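Local atomic coordinates of isocitrate dehydrogenase [NAD] subunit 1 (Saccharomyces cerevisiae, PDB entry 3BLX), a protein that forms part of the octameric mitochondrial enzyme that oxidises isocitrate to 2-oxoglutarate and CO2 with NAD+ in the citric acid cycle, and also binds RNA. Residues V36-E41 with D337-I342; E43-D48 with T309-A314. One frame throughout, in Å; residues are numbered along the deposited sequence.

Interaction 1 (V36-E41 with D337-I342); sequences VRTIFE and DFTNEI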
loop_
_atom_site.group_PDB
_atom_site.type_symbol
_atom_site.label_atom_id
_atom_site.label_comp_id
_atom_site.label_asym_id
_atom_site.label_seq_id
_atom_site.Cartn_x
_atom_site.Cartn_y
_atom_site.Cartn_z
ATOM N N VAL E 36 -35.949 -19.362 -1.858
ATOM C CA VAL E 36 -34.612 -19.882 -2.097
ATOM C C VAL E 36 -34.102 -20.667 -0.885
ATOM O O VAL E 36 -33.649 -21.776 -1.026
ATOM C CB VAL E 36 -33.616 -18.763 -2.458
ATOM C CG1 VAL E 36 -32.191 -19.263 -2.301
ATOM C CG2 VAL E 36 -33.839 -18.295 -3.877
ATOM N N ARG E 37 -34.167 -20.081 0.302
ATOM C CA ARG E 37 -33.782 -20.776 1.525
ATOM C C ARG E 37 -34.401 -22.171 1.596
ATOM O O ARG E 37 -33.717 -23.140 1.933
ATOM C CB ARG E 37 -34.205 -19.981 2.750
ATOM C CG ARG E 37 -33.098 -19.263 3.423
ATOM C CD ARG E 37 -33.491 -18.930 4.836
ATOM N NE ARG E 37 -33.979 -17.568 4.935
ATOM C CZ ARG E 37 -33.371 -16.616 5.635
ATOM N NH1 ARG E 37 -32.254 -16.911 6.297
ATOM N NH2 ARG E 37 -33.883 -15.379 5.678
ATOM N N THR E 38 -35.698 -22.245 1.278
ATOM C CA THR E 38 -36.481 -23.485 1.300
ATOM C C THR E 38 -36.000 -24.519 0.268
ATOM O O THR E 38 -35.750 -25.678 0.589
ATOM C CB THR E 38 -38.007 -23.201 1.084
ATOM O OG1 THR E 38 -38.527 -22.417 2.162
ATOM C CG2 THR E 38 -38.788 -24.482 1.025
ATOM N N ILE E 39 -35.889 -24.108 -0.980
ATOM C CA ILE E 39 -35.318 -24.989 -1.986
ATOM C C ILE E 39 -33.905 -25.457 -1.618
ATOM O O ILE E 39 -33.525 -26.601 -1.881
ATOM C CB ILE E 39 -35.263 -24.316 -3.340
ATOM C CG1 ILE E 39 -36.668 -23.907 -3.789
ATOM C CG2 ILE E 39 -34.588 -25.218 -4.352
ATOM C CD1 ILE E 39 -36.700 -23.110 -5.091
ATOM N N PHE E 40 -33.122 -24.582 -1.002
ATOM C CA PHE E 40 -31.735 -24.920 -0.674
ATOM C C PHE E 40 -31.621 -25.965 0.431
ATOM O O PHE E 40 -30.835 -26.875 0.312
ATOM C CB PHE E 40 -30.906 -23.672 -0.323
ATOM C CG PHE E 40 -30.247 -23.016 -1.518
ATOM C CD1 PHE E 40 -30.872 -22.990 -2.752
ATOM C CD2 PHE E 40 -29.036 -22.388 -1.390
ATOM C CE1 PHE E 40 -30.278 -22.373 -3.828
ATOM C CE2 PHE E 40 -28.446 -21.772 -2.454
ATOM C CZ PHE E 40 -29.060 -21.765 -3.678
ATOM N N GLU E 41 -32.389 -25.826 1.503
ATOM C CA GLU E 41 -32.405 -26.840 2.550
ATOM C C GLU E 41 -32.930 -28.180 2.018
ATOM O O GLU E 41 -32.467 -29.244 2.425
ATOM C CB GLU E 41 -33.226 -26.385 3.769
ATOM C CG GLU E 41 -34.726 -26.404 3.557
ATOM C CD GLU E 41 -35.521 -26.165 4.845
ATOM O OE1 GLU E 41 -36.764 -25.983 4.755
ATOM O OE2 GLU E 41 -34.903 -26.161 5.939
ATOM N N ASP E 337 -46.898 -22.191 -3.113
ATOM C CA ASP E 337 -47.321 -23.303 -3.956
ATOM C C ASP E 337 -46.262 -23.569 -5.012
ATOM O O ASP E 337 -45.880 -24.708 -5.269
ATOM C CB ASP E 337 -48.668 -23.008 -4.637
ATOM C CG ASP E 337 -49.840 -22.954 -3.648
ATOM O OD1 ASP E 337 -49.729 -23.543 -2.536
ATOM O OD2 ASP E 337 -50.873 -22.316 -3.987
ATOM N N PHE E 338 -45.795 -22.497 -5.626
ATOM C CA PHE E 338 -44.829 -22.575 -6.705
ATOM C C PHE E 338 -43.533 -23.190 -6.195
ATOM O O PHE E 338 -42.953 -24.059 -6.838
ATOM C CB PHE E 338 -44.605 -21.170 -7.277
ATOM C CG PHE E 338 -43.685 -21.125 -8.445
ATOM C CD1 PHE E 338 -43.990 -21.802 -9.602
ATOM C CD2 PHE E 338 -42.519 -20.384 -8.392
ATOM C CE1 PHE E 338 -43.143 -21.754 -10.693
ATOM C CE2 PHE E 338 -41.666 -20.335 -9.479
ATOM C CZ PHE E 338 -41.978 -21.021 -10.629
ATOM N N THR E 339 -43.089 -22.740 -5.028
ATOM C CA THR E 339 -41.881 -23.258 -4.410
ATOM C C THR E 339 -42.007 -24.752 -4.151
ATOM O O THR E 339 -41.115 -25.530 -4.528
ATOM C CB THR E 339 -41.567 -22.561 -3.074
ATOM O OG1 THR E 339 -41.410 -21.155 -3.288
ATOM C CG2 THR E 339 -40.292 -23.119 -2.476
ATOM N N ASN E 340 -43.118 -25.147 -3.519
ATOM C CA ASN E 340 -43.360 -26.551 -3.197
ATOM C C ASN E 340 -43.415 -27.477 -4.427
ATOM O O ASN E 340 -42.922 -28.606 -4.369
ATOM C CB ASN E 340 -44.597 -26.692 -2.327
ATOM C CG ASN E 340 -44.390 -26.119 -0.936
ATOM O OD1 ASN E 340 -43.258 -26.065 -0.435
ATOM N ND2 ASN E 340 -45.481 -25.680 -0.303
ATOM N N GLU E 341 -43.988 -26.989 -5.533
ATOM C CA GLU E 341 -43.996 -27.716 -6.787
ATOM C C GLU E 341 -42.578 -27.943 -7.301
ATOM O O GLU E 341 -42.258 -29.009 -7.824
ATOM C CB GLU E 341 -44.805 -26.963 -7.855
ATOM C CG GLU E 341 -45.870 -27.800 -8.617
ATOM C CD GLU E 341 -45.353 -29.087 -9.290
ATOM O OE1 GLU E 341 -45.059 -29.046 -10.506
ATOM O OE2 GLU E 341 -45.279 -30.144 -8.617
ATOM N N ILE E 342 -41.731 -26.932 -7.167
ATOM C CA ILE E 342 -40.343 -27.043 -7.600
ATOM C C ILE E 342 -39.599 -28.065 -6.751
ATOM O O ILE E 342 -38.944 -28.947 -7.280
ATOM C CB ILE E 342 -39.621 -25.680 -7.550
ATOM C CG1 ILE E 342 -40.097 -24.781 -8.699
ATOM C CG2 ILE E 342 -38.113 -25.852 -7.645
ATOM C CD1 ILE E 342 -39.776 -23.312 -8.480
#
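Ile39 reaches from helix 27-42 toward the near flank of helix 335-347, where Thr339 and Ile342, one turn apart, receive it. Its CB directs the side chain at the partner helix without touching it. The next atom, CG1, lies 3.9 Å from Thr339 CG2. Beyond it the chain runs extended (chi2 175°), so the tip passes Thr339 and its CD1 comes to 4.0 Å from Ile342 CG2; the CG2 branch of Ile39 makes none of these close contacts. On Thr339 the methyl does the touching: chi1 of -59° puts OG1 beside the backbone N and leaves CG2 anti to it, pointing at helix 27-42, where the methyl CG2 of Thr38 is also 4.0 Å from Thr339 CG2. No hydrogen bond links the two segments. The hydroxyls are engaged beyond them: Thr38 OG1 with Asp34 O, Thr339 OG1 with Thr335 O and, across to helix 27-42, with Ser35 OG.

Helix 27-42 connects the parallel neighbouring strands 17-25 and 47-51 in a beta-alpha-beta crossover, and helix 335-347 is the last of the chain. Their meeting brings N-terminal and C-terminal parts of the chain together in one domain, as in other isocitrate and isopropylmalate dehydrogenases. The short segments run nearly parallel, with an angle of 18° between their directions and axes 10.0 Å apart at closest approach, a spacing bridged by the threonine methyls and the isoleucine side chains.

On the far helix the two branches of Ile342 are used differently. CG2 serves the contact with Ile39, whereas CD1 sits 3.7 Å above the ring plane of Phe338, offset toward the rim. Ile343 and Leu346 continue the apolar surface against Ile39, and Ile292 of helix 289-302 touches Ile39 as well.

Interaction 2 (E43-D48 with T309-A314); sequences ENIPID and TRISKA
Glu43 and Arg310 form a salt bridge in which one carboxylate oxygen takes two N-H groups side-on. Glu43 OE1 lies 2.6 Å from Arg310 NE and 2.6 Å from Arg310 NH2; NE meets it nearly along the C-O direction, NH2 by the syn lone pair. Both bonds are bent, since one oxygen is shared. The oxygen stays in the guanidinium plane, although carboxylate and guanidinium are turned 35° against each other. Glu43 CG is anti to the backbone N and the chain then bends at chi2 (71°), while Arg310 bends at chi3 (48°), turning its NE edge to the acid. With a leucine in place of Arg310, the buried Glu43 carboxylate would probably lose its charged mate and both N-H donors. Alongside the ion pair, Ile45 and Ile311 meet tip to tip, CD1 to CD1 at 4.0 Å, both with extended ends.

Arg310 NH2 also makes a weak bond to the Leu346 carbonyl of helix 335-347. Asn44, with positive phi, closes helix 27-42 in a Schellman motif, and Pro46 centres an inverse gamma turn leading into strand 47-51. Helix 306-320 thus lies against this helix-to-strand connection, with Ile311 also packed on helix 289-302.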
loop_
_atom_site.group_PDB
_atom_site.type_symbol
_atom_site.label_atom_id
_atom_site.label_comp_id
_atom_site.label_asym_id
_atom_site.label_seq_id
_atom_site.Cartn_x
_atom_site.Cartn_y
_atom_site.Cartn_z
ATOM N N GLU E 43 -32.613 -29.389 -0.912
ATOM C CA GLU E 43 -31.631 -30.001 -1.786
ATOM C C GLU E 43 -30.369 -30.296 -0.967
ATOM O O GLU E 43 -29.397 -30.865 -1.463
ATOM C CB GLU E 43 -31.323 -29.039 -2.921
ATOM C CG GLU E 43 -30.701 -29.686 -4.120
ATOM C CD GLU E 43 -31.675 -30.550 -4.881
ATOM O OE1 GLU E 43 -31.228 -31.374 -5.705
ATOM O OE2 GLU E 43 -32.891 -30.413 -4.653
ATOM N N ASN E 44 -30.416 -29.902 0.305
ATOM C CA ASN E 44 -29.316 -30.073 1.244
ATOM C C ASN E 44 -27.963 -29.575 0.705
ATOM O O ASN E 44 -26.980 -30.322 0.629
ATOM C CB ASN E 44 -29.229 -31.524 1.711
ATOM C CG ASN E 44 -28.695 -31.644 3.126
ATOM O OD1 ASN E 44 -29.094 -30.915 4.034
ATOM N ND2 ASN E 44 -27.787 -32.572 3.318
ATOM N N ILE E 45 -27.934 -28.297 0.337
ATOM C CA ILE E 45 -26.757 -27.656 -0.235
ATOM C C ILE E 45 -25.868 -27.157 0.901
ATOM O O ILE E 45 -26.377 -26.712 1.945
ATOM C CB ILE E 45 -27.182 -26.489 -1.185
ATOM C CG1 ILE E 45 -27.912 -27.050 -2.405
ATOM C CG2 ILE E 45 -26.000 -25.661 -1.647
ATOM C CD1 ILE E 45 -28.385 -26.011 -3.401
ATOM N N PRO E 46 -24.533 -27.253 0.713
ATOM C CA PRO E 46 -23.543 -26.897 1.742
ATOM C C PRO E 46 -23.362 -25.382 1.863
ATOM O O PRO E 46 -22.271 -24.847 1.707
ATOM C CB PRO E 46 -22.240 -27.539 1.230
ATOM C CG PRO E 46 -22.561 -28.184 -0.082
ATOM C CD PRO E 46 -23.887 -27.692 -0.537
ATOM N N ILE E 47 -24.446 -24.691 2.147
ATOM C CA ILE E 47 -24.393 -23.259 2.297
ATOM C C ILE E 47 -25.015 -22.850 3.613
ATOM O O ILE E 47 -26.124 -23.257 3.935
ATOM C CB ILE E 47 -25.091 -22.563 1.117
ATOM C CG1 ILE E 47 -24.250 -22.730 -0.145
ATOM C CG2 ILE E 47 -25.314 -21.096 1.418
ATOM C CD1 ILE E 47 -24.781 -22.014 -1.333
ATOM N N ASP E 48 -24.268 -22.080 4.392
ATOM C CA ASP E 48 -24.775 -21.471 5.613
ATOM C C ASP E 48 -25.038 -19.982 5.376
ATOM O O ASP E 48 -24.153 -19.238 4.967
ATOM C CB ASP E 48 -23.772 -21.643 6.749
ATOM C CG ASP E 48 -23.625 -23.104 7.219
ATOM O OD1 ASP E 48 -24.550 -23.917 6.996
ATOM O OD2 ASP E 48 -22.576 -23.428 7.831
ATOM N N THR E 309 -27.788 -26.888 -11.974
ATOM C CA THR E 309 -28.426 -27.418 -13.172
ATOM C C THR E 309 -29.775 -28.022 -12.782
ATOM O O THR E 309 -30.776 -27.831 -13.474
ATOM C CB THR E 309 -27.543 -28.464 -13.873
ATOM O OG1 THR E 309 -26.229 -27.926 -14.057
ATOM C CG2 THR E 309 -28.118 -28.813 -15.220
ATOM N N ARG E 310 -29.792 -28.713 -11.647
ATOM C CA ARG E 310 -31.003 -29.348 -11.163
ATOM C C ARG E 310 -32.079 -28.320 -10.823
ATOM O O ARG E 310 -33.209 -28.417 -11.303
ATOM C CB ARG E 310 -30.692 -30.230 -9.953
ATOM C CG ARG E 310 -29.900 -31.484 -10.294
ATOM C CD ARG E 310 -29.384 -32.158 -9.040
ATOM N NE ARG E 310 -30.423 -32.317 -8.025
ATOM C CZ ARG E 310 -31.330 -33.284 -8.046
ATOM N NH1 ARG E 310 -31.324 -34.163 -9.040
ATOM N NH2 ARG E 310 -32.239 -33.369 -7.082
ATOM N N ILE E 311 -31.714 -27.336 -10.006
ATOM C CA ILE E 311 -32.646 -26.299 -9.591
ATOM C C ILE E 311 -33.174 -25.535 -10.784
ATOM O O ILE E 311 -34.345 -25.169 -10.834
ATOM C CB ILE E 311 -32.009 -25.317 -8.640
ATOM C CG1 ILE E 311 -31.737 -26.011 -7.307
ATOM C CG2 ILE E 311 -32.917 -24.112 -8.474
ATOM C CD1 ILE E 311 -30.982 -25.150 -6.330
ATOM N N SER E 312 -32.307 -25.318 -11.761
ATOM C CA SER E 312 -32.706 -24.611 -12.961
ATOM C C SER E 312 -33.704 -25.415 -13.806
ATOM O O SER E 312 -34.656 -24.861 -14.352
ATOM C CB SER E 312 -31.478 -24.245 -13.794
ATOM O OG SER E 312 -31.823 -23.379 -14.874
ATOM N N LYS E 313 -33.474 -26.717 -13.927
ATOM C CA LYS E 313 -34.373 -27.581 -14.691
ATOM C C LYS E 313 -35.738 -27.661 -13.997
ATOM O O LYS E 313 -36.784 -27.520 -14.621
ATOM C CB LYS E 313 -33.767 -28.972 -14.854
ATOM C CG LYS E 313 -34.482 -29.853 -15.860
ATOM C CD LYS E 313 -33.813 -31.217 -15.974
ATOM C CE LYS E 313 -34.455 -32.052 -17.068
ATOM N NZ LYS E 313 -33.742 -33.347 -17.253
ATOM N N ALA E 314 -35.718 -27.858 -12.691
ATOM C CA ALA E 314 -36.941 -27.819 -11.905
ATOM C C ALA E 314 -37.817 -26.573 -12.151
ATOM O O ALA E 314 -39.017 -26.703 -12.353
ATOM C CB ALA E 314 -36.624 -27.991 -10.399
#

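In the fold
Both interactions are largely buried and centred about 10 Å apart. Interaction 1 joins helix 27-42 to the C-terminal helix 335-347 through aliphatic carbons alone, with no hydrogen bond between the segments; interaction 2 holds the chain just beyond helix 27-42 to helix 306-320 and adds an ion pair between buried Glu43 and partly exposed Arg310 to a small apolar contact. Phe40 stands between them: its CE1 packs on Ile311 CD1 at 3.8 Å, its CE2 on Ile47 CD1, and its carbonyl probably bonds to Ile45 N. Ile342 CG2 also touches Ala314 CB, joining the two C-terminal helices. A second copy of this subunit reaches Asn44 in interaction 2, whereas no other chain touches interaction 1.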